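Local coordinates for beta-fructofuranosidase, insoluble isoenzyme CWINV1 (Arabidopsis thaliana, PDB 2OXB), which hydrolyses sucrose and 1-kestose and, less readily, neokestose and levan, by cleaving terminal non-reducing beta-D-fructofuranoside residues, at residues I160-T173 against K184-W198. The protein carries 1 engineered substitution. Sequence-based numbering, arbitrary orientation.
Sequences IIGSKIHRRGLAIT and KSPEPLHYDDGSGMW. With NAG (2-acetamido-2-deoxy-beta-D-glucopyranose), chain E.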
loop_
_atom_site.group_PDB
_atom_site.type_symbol
_atom_site.label_atom_id
_atom_site.label_comp_id
_atom_site.label_asym_id
_atom_site.label_seq_id
_atom_site.Cartn_x
_atom_site.Cartn_y
_atom_site.Cartn_z
ATOM N N ILE A 160 18.707 -5.048 5.497
ATOM C CA ILE A 160 19.136 -4.095 4.487
ATOM C C ILE A 160 18.639 -2.690 4.798
ATOM O O ILE A 160 17.600 -2.501 5.439
ATOM C CB ILE A 160 18.636 -4.498 3.101
ATOM C CG1 ILE A 160 17.127 -4.720 3.148
ATOM C CG2 ILE A 160 19.386 -5.749 2.616
ATOM C CD1 ILE A 160 16.505 -4.972 1.803
ATOM N N ILE A 161 19.387 -1.698 4.341
ATOM C CA ILE A 161 19.013 -0.320 4.590
ATOM C C ILE A 161 18.950 0.404 3.268
ATOM O O ILE A 161 19.597 -0.001 2.311
ATOM C CB ILE A 161 20.029 0.365 5.533
ATOM C CG1 ILE A 161 20.035 -0.353 6.885
ATOM C CG2 ILE A 161 19.653 1.814 5.756
ATOM C CD1 ILE A 161 20.754 -1.677 6.866
ATOM N N GLY A 162 18.168 1.470 3.214
ATOM C CA GLY A 162 18.042 2.199 1.973
ATOM C C GLY A 162 19.020 3.343 1.833
ATOM O O GLY A 162 19.058 4.247 2.673
ATOM N N SER A 163 19.830 3.302 0.780
ATOM C CA SER A 163 20.781 4.380 0.525
ATOM C C SER A 163 20.788 4.823 -0.935
ATOM O O SER A 163 19.818 4.627 -1.669
ATOM C CB SER A 163 22.199 3.978 0.957
ATOM O OG SER A 163 22.344 4.079 2.364
ATOM N N LYS A 164 21.893 5.435 -1.338
ATOM C CA LYS A 164 22.064 5.921 -2.694
ATOM C C LYS A 164 23.494 6.434 -2.840
ATOM O O LYS A 164 24.035 7.082 -1.938
ATOM C CB LYS A 164 21.072 7.058 -2.979
ATOM C CG LYS A 164 21.128 8.190 -1.949
ATOM C CD LYS A 164 20.064 9.275 -2.172
ATOM C CE LYS A 164 20.361 10.175 -3.374
ATOM N NZ LYS A 164 21.614 10.979 -3.222
ATOM N N ILE A 165 24.099 6.121 -3.979
ATOM C CA ILE A 165 25.448 6.554 -4.302
ATOM C C ILE A 165 25.367 7.234 -5.662
ATOM O O ILE A 165 25.250 6.561 -6.690
ATOM C CB ILE A 165 26.411 5.361 -4.410
ATOM C CG1 ILE A 165 26.397 4.548 -3.115
ATOM C CG2 ILE A 165 27.819 5.856 -4.719
ATOM C CD1 ILE A 165 26.789 5.347 -1.895
ATOM N N HIS A 166 25.402 8.562 -5.663
ATOM C CA HIS A 166 25.341 9.338 -6.908
ATOM C C HIS A 166 24.217 8.833 -7.838
ATOM O O HIS A 166 24.465 8.353 -8.948
ATOM C CB HIS A 166 26.703 9.274 -7.632
ATOM C CG HIS A 166 27.838 9.896 -6.868
ATOM N ND1 HIS A 166 27.894 11.242 -6.569
ATOM C CD2 HIS A 166 28.975 9.356 -6.363
ATOM C CE1 HIS A 166 29.015 11.504 -5.916
ATOM N NE2 HIS A 166 29.689 10.377 -5.778
ATOM N N ARG A 167 22.977 8.949 -7.378
ATOM C CA ARG A 167 21.820 8.494 -8.147
ATOM C C ARG A 167 21.678 6.981 -8.221
ATOM O O ARG A 167 20.665 6.464 -8.708
ATOM C CB ARG A 167 21.829 9.106 -9.558
ATOM C CG ARG A 167 21.324 10.534 -9.532
ATOM C CD ARG A 167 21.763 11.359 -10.712
ATOM N NE ARG A 167 21.439 12.768 -10.496
ATOM C CZ ARG A 167 21.998 13.542 -9.564
ATOM N NH1 ARG A 167 22.925 13.060 -8.743
ATOM N NH2 ARG A 167 21.627 14.810 -9.450
ATOM N N ARG A 168 22.677 6.271 -7.710
ATOM C CA ARG A 168 22.642 4.810 -7.729
ATOM C C ARG A 168 21.891 4.255 -6.509
ATOM O O ARG A 168 22.472 4.075 -5.437
ATOM C CB ARG A 168 24.070 4.239 -7.765
ATOM C CG ARG A 168 24.170 2.734 -8.119
ATOM C CD ARG A 168 25.466 2.124 -7.558
ATOM N NE ARG A 168 25.928 0.885 -8.210
ATOM C CZ ARG A 168 26.315 0.798 -9.481
ATOM N NH1 ARG A 168 26.296 1.864 -10.275
ATOM N NH2 ARG A 168 26.753 -0.348 -9.955
ATOM N N GLY A 169 20.600 3.981 -6.682
ATOM C CA GLY A 169 19.795 3.440 -5.597
ATOM C C GLY A 169 20.188 2.016 -5.211
ATOM O O GLY A 169 20.492 1.174 -6.061
ATOM N N LEU A 170 20.188 1.729 -3.919
ATOM C CA LEU A 170 20.555 0.395 -3.478
ATOM C C LEU A 170 20.018 0.080 -2.085
ATOM O O LEU A 170 19.269 0.871 -1.504
ATOM C CB LEU A 170 22.089 0.229 -3.533
ATOM C CG LEU A 170 22.966 1.446 -3.207
ATOM C CD1 LEU A 170 22.568 2.020 -1.865
ATOM C CD2 LEU A 170 24.439 1.038 -3.170
ATOM N N ALA A 171 20.397 -1.091 -1.575
ATOM C CA ALA A 171 19.993 -1.570 -0.256
ATOM C C ALA A 171 21.225 -2.109 0.453
ATOM O O ALA A 171 21.637 -3.235 0.201
ATOM C CB ALA A 171 18.954 -2.679 -0.406
ATOM N N ILE A 172 21.819 -1.318 1.335
ATOM C CA ILE A 172 23.015 -1.770 2.032
ATOM C C ILE A 172 22.699 -2.807 3.087
ATOM O O ILE A 172 21.855 -2.588 3.949
ATOM C CB ILE A 172 23.736 -0.606 2.716
ATOM C CG1 ILE A 172 24.178 0.411 1.659
ATOM C CG2 ILE A 172 24.927 -1.137 3.531
ATOM C CD1 ILE A 172 24.783 1.658 2.237
ATOM N N THR A 173 23.385 -3.937 3.041
ATOM C CA THR A 173 23.112 -4.964 4.025
ATOM C C THR A 173 24.197 -5.086 5.083
ATOM O O THR A 173 25.364 -4.797 4.835
ATOM C CB THR A 173 22.891 -6.323 3.342
ATOM O OG1 THR A 173 22.975 -7.367 4.315
ATOM C CG2 THR A 173 23.909 -6.543 2.247
ATOM N N LYS A 184 29.271 -4.544 8.094
ATOM C CA LYS A 184 28.783 -3.909 6.875
ATOM C C LYS A 184 29.175 -4.743 5.659
ATOM O O LYS A 184 30.338 -4.770 5.257
ATOM C CB LYS A 184 29.362 -2.492 6.766
ATOM C CG LYS A 184 28.838 -1.661 5.607
ATOM C CD LYS A 184 29.540 -1.988 4.295
ATOM C CE LYS A 184 29.027 -1.103 3.173
ATOM N NZ LYS A 184 29.722 -1.375 1.890
ATOM N N SER A 185 28.192 -5.424 5.085
ATOM C CA SER A 185 28.405 -6.264 3.919
ATOM C C SER A 185 28.875 -5.418 2.724
ATOM O O SER A 185 28.216 -4.442 2.349
ATOM C CB SER A 185 27.105 -6.992 3.583
ATOM O OG SER A 185 27.348 -8.230 2.935
ATOM N N PRO A 186 30.024 -5.792 2.112
ATOM C CA PRO A 186 30.653 -5.125 0.959
ATOM C C PRO A 186 29.900 -5.184 -0.379
ATOM O O PRO A 186 30.471 -4.875 -1.425
ATOM C CB PRO A 186 32.016 -5.807 0.880
ATOM C CG PRO A 186 31.696 -7.200 1.315
ATOM C CD PRO A 186 30.830 -6.960 2.522
ATOM N N GLU A 187 28.629 -5.579 -0.347
ATOM C CA GLU A 187 27.799 -5.658 -1.557
ATOM C C GLU A 187 26.290 -5.583 -1.229
ATOM O O GLU A 187 25.777 -6.373 -0.436
ATOM C CB GLU A 187 28.109 -6.958 -2.339
ATOM C CG GLU A 187 27.144 -7.257 -3.515
ATOM C CD GLU A 187 27.436 -8.572 -4.259
ATOM O OE1 GLU A 187 27.599 -9.630 -3.600
ATOM O OE2 GLU A 187 27.475 -8.548 -5.516
ATOM N N PRO A 188 25.562 -4.632 -1.844
ATOM C CA PRO A 188 24.121 -4.483 -1.597
ATOM C C PRO A 188 23.338 -5.686 -2.096
ATOM O O PRO A 188 23.707 -6.302 -3.089
ATOM C CB PRO A 188 23.776 -3.220 -2.373
ATOM C CG PRO A 188 24.707 -3.307 -3.547
ATOM C CD PRO A 188 26.009 -3.694 -2.891
ATOM N N LEU A 189 22.251 -6.023 -1.419
ATOM C CA LEU A 189 21.467 -7.156 -1.865
ATOM C C LEU A 189 21.198 -6.960 -3.349
ATOM O O LEU A 189 21.262 -7.906 -4.137
ATOM C CB LEU A 189 20.148 -7.227 -1.111
ATOM C CG LEU A 189 19.304 -8.436 -1.493
ATOM C CD1 LEU A 189 19.510 -9.567 -0.490
ATOM C CD2 LEU A 189 17.866 -8.020 -1.533
ATOM N N HIS A 190 20.891 -5.717 -3.713
ATOM C CA HIS A 190 20.624 -5.348 -5.102
ATOM C C HIS A 190 20.819 -3.842 -5.260
ATOM O O HIS A 190 21.273 -3.176 -4.336
ATOM C CB HIS A 190 19.196 -5.733 -5.511
ATOM C CG HIS A 190 18.967 -5.698 -6.992
ATOM N ND1 HIS A 190 19.572 -6.584 -7.860
ATOM C CD2 HIS A 190 18.264 -4.839 -7.764
ATOM C CE1 HIS A 190 19.257 -6.262 -9.102
ATOM N NE2 HIS A 190 18.466 -5.207 -9.072
ATOM N N TYR A 191 20.480 -3.315 -6.433
ATOM C CA TYR A 191 20.609 -1.892 -6.718
ATOM C C TYR A 191 20.108 -1.658 -8.141
ATOM O O TYR A 191 19.929 -2.604 -8.905
ATOM C CB TYR A 191 22.080 -1.455 -6.607
ATOM C CG TYR A 191 22.974 -1.994 -7.711
ATOM C CD1 TYR A 191 23.057 -1.354 -8.952
ATOM C CD2 TYR A 191 23.687 -3.185 -7.539
ATOM C CE1 TYR A 191 23.820 -1.891 -9.993
ATOM C CE2 TYR A 191 24.448 -3.724 -8.573
ATOM C CZ TYR A 191 24.509 -3.075 -9.794
ATOM O OH TYR A 191 25.246 -3.621 -10.818
ATOM N N ASP A 192 19.889 -0.399 -8.492
ATOM C CA ASP A 192 19.424 -0.036 -9.824
ATOM C C ASP A 192 19.947 1.366 -10.165
ATOM O O ASP A 192 19.910 2.259 -9.321
ATOM C CB ASP A 192 17.884 -0.064 -9.873
ATOM C CG ASP A 192 17.314 -1.475 -10.040
ATOM O OD1 ASP A 192 17.491 -2.322 -9.148
ATOM O OD2 ASP A 192 16.677 -1.732 -11.080
ATOM N N ASP A 193 20.455 1.554 -11.382
ATOM C CA ASP A 193 20.973 2.864 -11.799
ATOM C C ASP A 193 19.880 3.703 -12.442
ATOM O O ASP A 193 19.030 3.183 -13.161
ATOM C CB ASP A 193 22.149 2.702 -12.778
ATOM C CG ASP A 193 23.500 2.977 -12.127
ATOM O OD1 ASP A 193 24.488 2.309 -12.501
ATOM O OD2 ASP A 193 23.572 3.860 -11.247
ATOM N N GLY A 194 19.914 5.007 -12.180
ATOM C CA GLY A 194 18.910 5.903 -12.715
ATOM C C GLY A 194 18.024 6.351 -11.570
ATOM O O GLY A 194 18.045 7.517 -11.195
ATOM N N SER A 195 17.253 5.422 -11.012
ATOM C CA SER A 195 16.364 5.718 -9.896
ATOM C C SER A 195 17.144 6.320 -8.738
ATOM O O SER A 195 18.222 5.843 -8.386
ATOM C CB SER A 195 15.676 4.444 -9.420
ATOM O OG SER A 195 16.631 3.502 -8.968
ATOM N N GLY A 196 16.596 7.365 -8.135
ATOM C CA GLY A 196 17.295 7.992 -7.033
ATOM C C GLY A 196 17.420 7.087 -5.825
ATOM O O GLY A 196 17.589 5.866 -5.937
ATOM N N MET A 197 17.344 7.722 -4.663
ATOM C CA MET A 197 17.416 7.066 -3.365
ATOM C C MET A 197 16.419 5.919 -3.273
ATOM O O MET A 197 15.382 5.924 -3.936
ATOM C CB MET A 197 17.095 8.086 -2.270
ATOM C CG MET A 197 16.934 7.516 -0.877
ATOM S SD MET A 197 18.487 7.245 -0.060
ATOM C CE MET A 197 17.971 6.632 1.528
ATOM N N TRP A 198 16.747 4.935 -2.447
ATOM C CA TRP A 198 15.871 3.798 -2.220
ATOM C C TRP A 198 15.366 3.916 -0.798
ATOM O O TRP A 198 16.161 3.898 0.144
ATOM C CB TRP A 198 16.629 2.492 -2.350
ATOM C CG TRP A 198 16.646 1.920 -3.722
ATOM C CD1 TRP A 198 16.535 2.595 -4.903
ATOM C CD2 TRP A 198 16.903 0.556 -4.059
ATOM N NE1 TRP A 198 16.719 1.727 -5.956
ATOM C CE2 TRP A 198 16.944 0.469 -5.463
ATOM C CE3 TRP A 198 17.109 -0.605 -3.304
ATOM C CZ2 TRP A 198 17.184 -0.730 -6.134
ATOM C CZ3 TRP A 198 17.351 -1.803 -3.971
ATOM C CH2 TRP A 198 17.385 -1.853 -5.373
HETATM C C1 NAG E . 24.374 13.404 -0.426
HETATM C C2 NAG E . 23.083 14.233 -0.574
HETATM C C3 NAG E . 23.401 15.727 -0.786
HETATM C C4 NAG E . 24.355 16.224 0.300
HETATM C C5 NAG E . 25.590 15.321 0.333
HETATM C C6 NAG E . 26.569 15.719 1.407
HETATM C C7 NAG E . 21.035 13.394 -1.518
HETATM C C8 NAG E . 19.978 14.452 -1.803
HETATM N N2 NAG E . 22.302 13.745 -1.695
HETATM O O3 NAG E . 22.199 16.491 -0.771
HETATM O O4 NAG E . 24.738 17.562 0.037
HETATM O O5 NAG E . 25.206 13.957 0.603
HETATM O O6 NAG E . 26.346 14.965 2.583
HETATM O O7 NAG E . 20.707 12.274 -1.136
#
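With CG of Arg168 trans to its backbone N (chi1 -166°) and the chain extended from there to NE, the guanidinium is carried out to Tyr191, whose CG sits between the backbone N and the carbonyl carbon (chi1 70°), so that the ring presents one face to it. The two planes are 18° apart and the stack is off-centre, NH2 of Arg168 standing 3.3 Å from CE1 of Tyr191 at the ring's rim: a cation-pi contact. NH1 of Arg168 reaches the Asp193 carboxylate in a salt bridge of 2.9 Å to OD1, the two flat groups nearly perpendicular, which should limit how far the guanidinium can turn. These residues belong to or adjoin the antiparallel hairpin 168-176 with 182-192, two of the three strands of an antiparallel sheet in the five-bladed beta-propeller of glycoside hydrolase family 32. Its register is set by Asp192 N to Gly169 O at 3.0 Å, and farther along Leu189 N bonds to Ala171 O and Ser185 N to Thr173 O. Beyond the hairpin the chain doubles back, and Trp198 lays one indole face on the backbone of 169-170. Gly169 CA makes a CH-pi contact 3.7 Å from the centroid of the five-membered ring of Trp198, where a side chain would collide with CD1, while CZ3 meets Ala171 CB. An alanine in place of Trp198 would probably leave Gly169 and the Ala171 methyl without their aromatic cover and open a gap beside Ile232 of strand 226-234. Trp198 N bonds to Ser163 O; the preceding residue, Met197, touches Arg144, a substrate-binding residue, with its side chain.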